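Local coordinates for response regulator protein (Burkholderia pseudomallei, PDB 3RQI) that probably acts as a two-component response regulator, its receiver domain carrying an aspartyl phosphate beside a calcium ion and passing the signal to a DNA-binding Fis-type domain, at residues K8-E17 and L27-H38; D79-G87 and S114-N122. One frame throughout, in Å; residues are numbered along the deposited sequence. Where two conformers were deposited one is given.

Interaction 1 (K8-E17 and L27-H38); sequences KNFLVIDDNE and LERRGYAVRQAH. With CA (calcium ion), chain B.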
loop_
_atom_site.group_PDB
_atom_site.type_symbol
_atom_site.label_atom_id
_atom_site.label_comp_id
_atom_site.label_asym_id
_atom_site.label_seq_id
_atom_site.Cartn_x
_atom_site.Cartn_y
_atom_site.Cartn_z
ATOM N N LYS A 8 24.152 -11.650 10.489
ATOM C CA LYS A 8 23.217 -10.594 10.857
ATOM C C LYS A 8 23.675 -9.216 10.421
ATOM O O LYS A 8 23.644 -8.265 11.209
ATOM C CB LYS A 8 22.971 -10.616 12.364
ATOM C CG LYS A 8 22.103 -11.794 12.818
ATOM C CD LYS A 8 22.138 -11.995 14.347
ATOM C CE LYS A 8 21.218 -11.028 15.090
ATOM N NZ LYS A 8 21.105 -11.344 16.546
ATOM N N ASN A 9 24.120 -9.117 9.175
ATOM C CA ASN A 9 24.531 -7.836 8.609
ATOM C C ASN A 9 23.315 -7.055 8.104
ATOM O O ASN A 9 22.527 -7.576 7.339
ATOM C CB ASN A 9 25.546 -8.073 7.483
ATOM C CG ASN A 9 26.826 -8.735 7.997
ATOM O OD1 ASN A 9 27.529 -8.183 8.842
ATOM N ND2 ASN A 9 27.121 -9.918 7.487
ATOM N N PHE A 10 23.199 -5.799 8.541
ATOM C CA PHE A 10 22.051 -4.952 8.283
ATOM C C PHE A 10 22.516 -3.648 7.623
ATOM O O PHE A 10 23.430 -2.981 8.144
ATOM C CB PHE A 10 21.408 -4.654 9.662
ATOM C CG PHE A 10 19.947 -4.318 9.605
ATOM C CD1 PHE A 10 19.008 -5.109 10.260
ATOM C CD2 PHE A 10 19.516 -3.164 8.940
ATOM C CE1 PHE A 10 17.633 -4.790 10.202
ATOM C CE2 PHE A 10 18.168 -2.826 8.899
ATOM C CZ PHE A 10 17.219 -3.636 9.525
ATOM N N LEU A 11 21.884 -3.264 6.515
ATOM C CA LEU A 11 22.158 -1.950 5.848
ATOM C C LEU A 11 20.967 -1.020 6.061
ATOM O O LEU A 11 19.867 -1.332 5.640
ATOM C CB LEU A 11 22.358 -2.162 4.362
ATOM C CG LEU A 11 22.627 -0.883 3.494
ATOM C CD1 LEU A 11 23.816 -0.054 3.956
ATOM C CD2 LEU A 11 22.763 -1.213 1.985
ATOM N N VAL A 12 21.229 0.097 6.709
ATOM C CA VAL A 12 20.215 1.133 6.934
ATOM C C VAL A 12 20.437 2.258 5.916
ATOM O O VAL A 12 21.455 2.926 5.985
ATOM C CB VAL A 12 20.289 1.655 8.395
ATOM C CG1 VAL A 12 19.420 2.922 8.527
ATOM C CG2 VAL A 12 19.847 0.539 9.420
ATOM N N ILE A 13 19.472 2.474 5.032
ATOM C CA ILE A 13 19.589 3.550 4.013
ATOM C C ILE A 13 18.573 4.640 4.358
ATOM O O ILE A 13 17.360 4.464 4.175
ATOM C CB ILE A 13 19.283 3.012 2.610
ATOM C CG1 ILE A 13 20.265 1.867 2.265
ATOM C CG2 ILE A 13 19.375 4.176 1.573
ATOM C CD1 ILE A 13 19.756 0.991 1.104
ATOM N N ASP A 14 19.064 5.771 4.872
ATOM C CA ASP A 14 18.201 6.897 5.246
ATOM C C ASP A 14 19.070 8.148 5.294
ATOM O O ASP A 14 20.192 8.095 5.807
ATOM C CB ASP A 14 17.529 6.611 6.624
ATOM C CG ASP A 14 16.341 7.470 6.865
ATOM O OD1 ASP A 14 16.493 8.720 6.858
ATOM O OD2 ASP A 14 15.218 6.932 7.029
ATOM N N ASP A 15 18.603 9.243 4.710
ATOM C CA ASP A 15 19.416 10.480 4.714
ATOM C C ASP A 15 19.452 11.179 6.065
ATOM O O ASP A 15 20.284 12.096 6.276
ATOM C CB ASP A 15 18.864 11.465 3.667
ATOM C CG ASP A 15 17.490 11.945 4.025
ATOM O OD1 ASP A 15 16.535 11.135 4.023
ATOM O OD2 ASP A 15 17.340 13.145 4.299
ATOM N N ASN A 16 18.518 10.818 6.954
ATOM C CA ASN A 16 18.475 11.413 8.299
ATOM C C ASN A 16 19.439 10.614 9.166
ATOM O O ASN A 16 19.123 9.511 9.607
ATOM C CB ASN A 16 17.017 11.353 8.814
ATOM C CG ASN A 16 16.842 11.879 10.240
ATOM O OD1 ASN A 16 17.791 11.987 11.022
ATOM N ND2 ASN A 16 15.589 12.169 10.591
ATOM N N GLU A 17 20.634 11.183 9.399
ATOM C CA GLU A 17 21.709 10.446 10.035
ATOM C C GLU A 17 21.444 10.229 11.518
ATOM O O GLU A 17 21.954 9.287 12.123
ATOM C CB GLU A 17 23.061 11.161 9.811
ATOM C CG GLU A 17 23.340 11.475 8.327
ATOM C CD GLU A 17 24.689 12.120 8.041
ATOM O OE1 GLU A 17 25.613 12.052 8.887
ATOM O OE2 GLU A 17 24.817 12.679 6.934
ATOM N N LEU A 27 19.592 -1.869 16.739
ATOM C CA LEU A 27 19.905 -3.143 16.079
ATOM C C LEU A 27 21.194 -3.774 16.626
ATOM O O LEU A 27 21.256 -5.000 16.843
ATOM C CB LEU A 27 20.026 -2.921 14.574
ATOM C CG LEU A 27 18.689 -2.654 13.872
ATOM C CD1 LEU A 27 18.939 -2.053 12.473
ATOM C CD2 LEU A 27 17.781 -3.878 13.781
ATOM N N GLU A 28 22.220 -2.956 16.851
ATOM C CA GLU A 28 23.493 -3.450 17.394
ATOM C C GLU A 28 23.275 -4.080 18.771
ATOM O O GLU A 28 23.842 -5.125 19.057
ATOM C CB GLU A 28 24.555 -2.355 17.466
ATOM C CG GLU A 28 25.049 -1.921 16.130
ATOM C CD GLU A 28 25.654 -0.521 16.125
ATOM O OE1 GLU A 28 25.628 0.196 17.157
ATOM O OE2 GLU A 28 26.145 -0.116 15.054
ATOM N N ARG A 29 22.420 -3.483 19.599
ATOM C CA ARG A 29 22.139 -4.062 20.929
ATOM C C ARG A 29 21.477 -5.432 20.811
ATOM O O ARG A 29 21.510 -6.221 21.756
ATOM C CB ARG A 29 21.253 -3.144 21.788
ATOM C CG ARG A 29 21.931 -1.848 22.248
ATOM C CD ARG A 29 21.114 -1.120 23.337
ATOM N NE ARG A 29 19.891 -0.487 22.831
ATOM C CZ ARG A 29 19.828 0.714 22.249
ATOM N NH1 ARG A 29 20.922 1.452 22.076
ATOM N NH2 ARG A 29 18.660 1.182 21.836
ATOM N N ARG A 30 20.886 -5.706 19.645
ATOM C CA ARG A 30 20.271 -7.004 19.370
ATOM C C ARG A 30 21.203 -7.923 18.589
ATOM O O ARG A 30 20.808 -8.993 18.110
ATOM C CB ARG A 30 18.946 -6.806 18.638
ATOM C CG ARG A 30 17.857 -6.321 19.561
ATOM C CD ARG A 30 16.756 -5.566 18.847
ATOM N NE ARG A 30 15.744 -5.091 19.798
ATOM C CZ ARG A 30 15.798 -3.947 20.483
ATOM N NH1 ARG A 30 16.809 -3.085 20.344
ATOM N NH2 ARG A 30 14.814 -3.655 21.324
ATOM N N GLY A 31 22.451 -7.501 18.447
ATOM C CA GLY A 31 23.452 -8.360 17.820
ATOM C C GLY A 31 23.633 -8.234 16.324
ATOM O O GLY A 31 24.316 -9.063 15.720
ATOM N N TYR A 32 23.035 -7.205 15.705
ATOM C CA TYR A 32 23.244 -6.995 14.282
ATOM C C TYR A 32 24.476 -6.142 14.064
ATOM O O TYR A 32 24.833 -5.340 14.921
ATOM C CB TYR A 32 22.006 -6.338 13.604
ATOM C CG TYR A 32 20.821 -7.265 13.622
ATOM C CD1 TYR A 32 20.525 -8.062 12.525
ATOM C CD2 TYR A 32 20.027 -7.388 14.764
ATOM C CE1 TYR A 32 19.443 -8.965 12.564
ATOM C CE2 TYR A 32 18.956 -8.284 14.821
ATOM C CZ TYR A 32 18.665 -9.060 13.702
ATOM O OH TYR A 32 17.619 -9.958 13.747
ATOM N N ALA A 33 25.152 -6.363 12.947
ATOM C CA ALA A 33 26.289 -5.545 12.566
ATOM C C ALA A 33 25.707 -4.601 11.516
ATOM O O ALA A 33 25.264 -5.076 10.478
ATOM C CB ALA A 33 27.357 -6.415 11.938
ATOM N N VAL A 34 25.725 -3.291 11.773
ATOM C CA VAL A 34 24.973 -2.319 10.938
ATOM C C VAL A 34 25.886 -1.356 10.187
ATOM O O VAL A 34 26.861 -0.813 10.766
ATOM C CB VAL A 34 24.003 -1.471 11.831
ATOM C CG1 VAL A 34 23.103 -0.546 11.009
ATOM C CG2 VAL A 34 23.126 -2.395 12.719
ATOM N N ARG A 35 25.599 -1.180 8.902
ATOM C CA ARG A 35 26.196 -0.099 8.091
ATOM C C ARG A 35 25.088 0.864 7.717
ATOM O O ARG A 35 23.923 0.459 7.582
ATOM C CB ARG A 35 26.852 -0.661 6.823
ATOM C CG ARG A 35 27.980 -1.649 7.117
ATOM C CD ARG A 35 29.128 -0.941 7.847
ATOM N NE ARG A 35 29.858 -0.102 6.904
ATOM C CZ ARG A 35 31.041 -0.425 6.372
ATOM N NH1 ARG A 35 31.658 -1.539 6.738
ATOM N NH2 ARG A 35 31.633 0.391 5.503
ATOM N N GLN A 36 25.446 2.150 7.565
ATOM C CA GLN A 36 24.477 3.182 7.204
ATOM C C GLN A 36 24.894 3.814 5.853
ATOM O O GLN A 36 26.090 4.031 5.589
ATOM C CB GLN A 36 24.472 4.303 8.255
ATOM C CG GLN A 36 24.043 3.911 9.665
ATOM C CD GLN A 36 24.159 5.124 10.587
ATOM O OE1 GLN A 36 23.791 6.246 10.212
ATOM N NE2 GLN A 36 24.757 4.921 11.749
ATOM N N ALA A 37 23.909 4.142 5.034
ATOM C CA ALA A 37 24.098 4.908 3.810
ATOM C C ALA A 37 23.108 6.059 3.846
ATOM O O ALA A 37 21.935 5.836 4.179
ATOM C CB ALA A 37 23.825 4.029 2.582
ATOM N N HIS A 38 23.564 7.261 3.495
ATOM C CA HIS A 38 22.719 8.464 3.660
ATOM C C HIS A 38 22.273 9.040 2.340
ATOM O O HIS A 38 21.550 10.041 2.309
ATOM C CB HIS A 38 23.432 9.534 4.523
ATOM C CG HIS A 38 23.923 8.981 5.822
ATOM N ND1 HIS A 38 25.205 9.197 6.288
ATOM C CD2 HIS A 38 23.316 8.185 6.730
ATOM C CE1 HIS A 38 25.360 8.561 7.435
ATOM N NE2 HIS A 38 24.240 7.921 7.717
HETATM CA CA CA B . 14.209 11.162 4.313
HETATM O O HOH W 1 14.325 10.267 6.527
HETATM O O HOH W 2 24.382 8.331 12.290
#

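Interaction 2 (D79-G87 and S114-N122); sequences DARILVLTG and SILAALQTN. With SO4 (sulfate ion), chain D.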
loop_
_atom_site.group_PDB
_atom_site.type_symbol
_atom_site.label_atom_id
_atom_site.label_comp_id
_atom_site.label_asym_id
_atom_site.label_seq_id
_atom_site.Cartn_x
_atom_site.Cartn_y
_atom_site.Cartn_z
ATOM N N ASP A 79 19.760 -12.398 -1.873
ATOM C CA ASP A 79 19.386 -13.103 -0.644
ATOM C C ASP A 79 18.782 -12.189 0.467
ATOM O O ASP A 79 18.104 -12.685 1.360
ATOM C CB ASP A 79 20.551 -13.950 -0.073
ATOM C CG ASP A 79 20.959 -15.137 -0.977
ATOM O OD1 ASP A 79 20.085 -15.765 -1.616
ATOM O OD2 ASP A 79 22.173 -15.457 -1.023
ATOM N N ALA A 80 18.995 -10.883 0.384
ATOM C CA ALA A 80 18.556 -9.938 1.448
ATOM C C ALA A 80 17.037 -9.805 1.567
ATOM O O ALA A 80 16.326 -9.871 0.558
ATOM C CB ALA A 80 19.154 -8.552 1.173
ATOM N N ARG A 81 16.552 -9.639 2.808
ATOM C CA ARG A 81 15.165 -9.176 3.054
ATOM C C ARG A 81 15.201 -7.660 3.025
ATOM O O ARG A 81 16.055 -7.056 3.642
ATOM C CB ARG A 81 14.665 -9.660 4.419
ATOM C CG ARG A 81 14.829 -11.139 4.740
ATOM C CD ARG A 81 13.809 -12.062 4.144
ATOM N NE ARG A 81 12.402 -11.636 4.297
ATOM C CZ ARG A 81 11.416 -12.121 3.550
ATOM N NH1 ARG A 81 11.665 -13.043 2.615
ATOM N NH2 ARG A 81 10.176 -11.682 3.710
ATOM N N ILE A 82 14.297 -7.036 2.272
ATOM C CA ILE A 82 14.353 -5.608 2.049
ATOM C C ILE A 82 13.029 -4.987 2.491
ATOM O O ILE A 82 11.944 -5.403 2.057
ATOM C CB ILE A 82 14.637 -5.312 0.534
ATOM C CG1 ILE A 82 16.064 -5.804 0.159
ATOM C CG2 ILE A 82 14.495 -3.827 0.258
ATOM C CD1 ILE A 82 16.373 -5.660 -1.322
ATOM N N LEU A 83 13.104 -3.981 3.369
ATOM C CA LEU A 83 11.903 -3.360 3.946
ATOM C C LEU A 83 11.962 -1.862 3.624
ATOM O O LEU A 83 12.967 -1.187 3.919
ATOM C CB LEU A 83 11.933 -3.540 5.483
ATOM C CG LEU A 83 10.948 -2.695 6.295
ATOM C CD1 LEU A 83 9.464 -3.197 6.095
ATOM C CD2 LEU A 83 11.345 -2.707 7.800
ATOM N N VAL A 84 10.907 -1.334 3.038
ATOM C CA VAL A 84 10.756 0.146 2.937
ATOM C C VAL A 84 10.294 0.651 4.282
ATOM O O VAL A 84 9.350 0.105 4.905
ATOM C CB VAL A 84 9.738 0.590 1.846
ATOM C CG1 VAL A 84 9.429 2.127 1.963
ATOM C CG2 VAL A 84 10.272 0.239 0.439
ATOM N N LEU A 85 11.000 1.649 4.788
ATOM C CA LEU A 85 10.644 2.227 6.104
ATOM C C LEU A 85 10.554 3.752 5.907
ATOM O O LEU A 85 11.574 4.415 5.640
ATOM C CB LEU A 85 11.714 1.852 7.154
ATOM C CG LEU A 85 11.518 2.486 8.554
ATOM C CD1 LEU A 85 10.177 2.060 9.143
ATOM C CD2 LEU A 85 12.662 2.063 9.452
ATOM N N THR A 86 9.327 4.306 5.962
ATOM C CA THR A 86 9.112 5.687 5.429
ATOM C C THR A 86 8.173 6.567 6.233
ATOM O O THR A 86 7.138 6.101 6.724
ATOM C CB THR A 86 8.637 5.669 3.937
ATOM O OG1 THR A 86 8.445 6.983 3.436
ATOM C CG2 THR A 86 7.369 4.898 3.761
ATOM N N GLY A 87 8.542 7.841 6.338
ATOM C CA GLY A 87 7.671 8.869 6.929
ATOM C C GLY A 87 6.702 9.468 5.906
ATOM O O GLY A 87 5.915 10.367 6.233
ATOM N N SER A 114 9.394 -4.143 15.773
ATOM C CA SER A 114 8.433 -4.210 14.666
ATOM C C SER A 114 9.124 -4.189 13.299
ATOM O O SER A 114 8.641 -4.791 12.336
ATOM C CB SER A 114 7.373 -3.137 14.785
ATOM O OG SER A 114 7.856 -1.871 14.474
ATOM N N ILE A 115 10.269 -3.513 13.250
ATOM C CA ILE A 115 11.082 -3.486 12.021
ATOM C C ILE A 115 11.588 -4.903 11.761
ATOM O O ILE A 115 11.412 -5.416 10.660
ATOM C CB ILE A 115 12.253 -2.464 12.134
ATOM C CG1 ILE A 115 11.688 -1.055 12.013
ATOM C CG2 ILE A 115 13.324 -2.687 11.004
ATOM C CD1 ILE A 115 12.664 0.010 12.412
ATOM N N LEU A 116 12.177 -5.551 12.786
ATOM C CA LEU A 116 12.600 -6.952 12.653
ATOM C C LEU A 116 11.437 -7.887 12.286
ATOM O O LEU A 116 11.597 -8.758 11.414
ATOM C CB LEU A 116 13.352 -7.430 13.914
ATOM C CG LEU A 116 14.728 -6.759 14.112
ATOM C CD1 LEU A 116 15.328 -7.035 15.519
ATOM C CD2 LEU A 116 15.749 -7.130 13.015
ATOM N N ALA A 117 10.279 -7.713 12.944
ATOM C CA ALA A 117 9.085 -8.527 12.638
ATOM C C ALA A 117 8.698 -8.424 11.159
ATOM O O ALA A 117 8.411 -9.443 10.485
ATOM C CB ALA A 117 7.883 -8.102 13.556
ATOM N N ALA A 118 8.734 -7.194 10.656
ATOM C CA ALA A 118 8.314 -6.869 9.273
ATOM C C ALA A 118 9.268 -7.463 8.237
ATOM O O ALA A 118 8.903 -7.695 7.073
ATOM C CB ALA A 118 8.209 -5.400 9.109
ATOM N N LEU A 119 10.489 -7.745 8.670
ATOM C CA LEU A 119 11.476 -8.389 7.795
ATOM C C LEU A 119 11.400 -9.896 7.661
ATOM O O LEU A 119 12.119 -10.481 6.843
ATOM C CB LEU A 119 12.884 -8.003 8.255
ATOM C CG LEU A 119 13.280 -6.598 7.842
ATOM C CD1 LEU A 119 14.393 -6.041 8.775
ATOM C CD2 LEU A 119 13.743 -6.553 6.354
ATOM N N GLN A 120 10.588 -10.571 8.499
ATOM C CA GLN A 120 10.545 -12.018 8.510
ATOM C C GLN A 120 9.701 -12.576 7.379
ATOM O O GLN A 120 8.779 -11.915 6.906
ATOM C CB GLN A 120 9.933 -12.513 9.833
ATOM C CG GLN A 120 10.656 -11.944 11.044
ATOM C CD GLN A 120 12.107 -12.356 11.066
ATOM O OE1 GLN A 120 12.405 -13.552 11.061
ATOM N NE2 GLN A 120 13.021 -11.378 11.093
ATOM N N THR A 121 10.002 -13.819 6.997
ATOM C CA THR A 121 9.200 -14.527 5.987
ATOM C C THR A 121 7.722 -14.513 6.381
ATOM O O THR A 121 7.385 -14.688 7.552
ATOM C CB THR A 121 9.656 -15.991 5.809
ATOM O OG1 THR A 121 9.491 -16.700 7.041
ATOM C CG2 THR A 121 11.120 -16.030 5.404
ATOM N N ASN A 122 6.863 -14.300 5.396
ATOM C CA ASN A 122 5.399 -14.344 5.572
ATOM C C ASN A 122 4.828 -13.167 6.385
ATOM O O ASN A 122 3.623 -13.155 6.656
ATOM C CB ASN A 122 4.928 -15.661 6.190
ATOM C CG ASN A 122 5.269 -16.889 5.331
ATOM O OD1 ASN A 122 4.921 -16.952 4.135
ATOM N ND2 ASN A 122 5.919 -17.894 5.952
HETATM S S SO4 D . 7.584 -13.561 1.720
HETATM O O1 SO4 D . 7.424 -12.911 2.996
HETATM O O2 SO4 D . 7.371 -15.004 1.895
HETATM O O3 SO4 D . 6.601 -12.996 0.788
HETATM O O4 SO4 D . 8.932 -13.348 1.171
HETATM O O HOH W 3 9.006 -9.779 5.374
#

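Interaction 1 (K8-E17 and L27-H38)
Strands 9-13 and 33-37 run parallel, N9 beside A33 and I13 beside A37, joined by backbone bonds that alternate in the usual parallel way: A33 N to K8 O, F10 N to A33 O, R35 N to F10 O, V12 N to R35 O, A37 N to V12 O and D14 N to A37 O. The straightest is V12 N to R35 O, 2.9 Å and 175° at the hydrogen.

CH-pi contacts cover three rings. A bend at chi3 (80°) sets K8 CE over one Y32 face, 3.5 Å from the centroid; K8 NZ, in cation-pi contact over the same face, donates to R30 O at 2.8 Å, in the carbonyl plane. That carbonyl precedes G31, the C-prime residue of a Schellman motif ending helix 17-29. L27 CD1 sits over the F10 centre, 3.5 Å from the centroid. E17 CG covers the H38 ring, its carboxylate stacked nearly parallel to it. F10 and Y32 form an offset edge-to-face pair, the edge of F10 toward the Y32 face, planes 89° apart.

Among polar groups, H38 NE2 donates in its ring plane to Q36 OE1 at 3.0 Å, which fixes the ring's rotation. D15 OD1 binds the calcium ion at 2.3 Å; D14 OD1 accepts from N16 N in an Asx turn and from a calcium-bound water, and D14 OD2 pairs with K108.

In this beta-alpha-beta unit, V12 and V34 pack on L23 and A24 of helix 17-29, F10 on T56 and L119, and L27 and Y32 on L116 of helix 112-118; L11, I13 and A37 face helix 40-47, and strand 54-56 continues the sheet beyond 9-13.

Interaction 2 (D79-G87 and S114-N122)
R81 NE donates to L119 O at 2.8 Å, 148° at the hydrogen, with the acceptor tilted out of the guanidinium plane. Bends at chi2 (-80°) and chi3 (-47°) curl the chain round that carbonyl, whose oxygen also lies close to R81 CB, CG and CD. Next to the polar end, along the strand, the contact is apolar. L119 CD2 presses on L83 CB at 3.6 Å, L83 CD1 meets the A118 methyl, and L83 CD2 and L85 CD2 reach the I115 branches, L85 CD2 to I115 CD1 at 3.6 Å. L83 and L85 both hold CG anti to the backbone N, which sends their CD2 methyls to I115, and both cross it at about a right angle.

This is the strand-to-helix packing of the CheY-like receiver fold, strand 81-86 lying against helix 112-118, which follows the last sheet strand, 104-107. At its far end T86 OG1 and G87 N bond the aspartyl phosphate at position 58.

Further out, the R81 guanidinium has T121 CA over one face, near the rim, and a sulfate, probably from the crystallisation liquor, at its edge. NH1 reaches sulfate O4 at 3.1 Å, NH2 reaches both O1 and O4, and N122 N also donates to O1, at 2.8 Å. A water accepts from R81 NH2 and donates to A118 O and Q120 O. Q120 NE2 hydrogen-bonds back to L116 O at 3.0 Å, standing above the carbonyl plane and not on a lone pair, and K99 of the second subunit holds the sulfate too.

In the fold
From the N terminus, interaction 1 comes first: strand 9-13 leads into helix 17-29 and returns as strand 33-37, closing a short loop at one border of the parallel sheet. The chain then supplies strand 54-56 and helix 67-76 before interaction 2 joins strand 81-86 to the end of helix 112-118, closing a longer loop through helix 91-100 and strand 104-107. The two loops follow in series, neither nested nor crossed. In the sheet, strand 54-56 separates 9-13 from 81-86. On the face that carries F10 and L83 the contacts meet: L119 packs on F10, and L116, on L27, R30 and Y32, joins helix 112-118 to the first beta-alpha-beta unit.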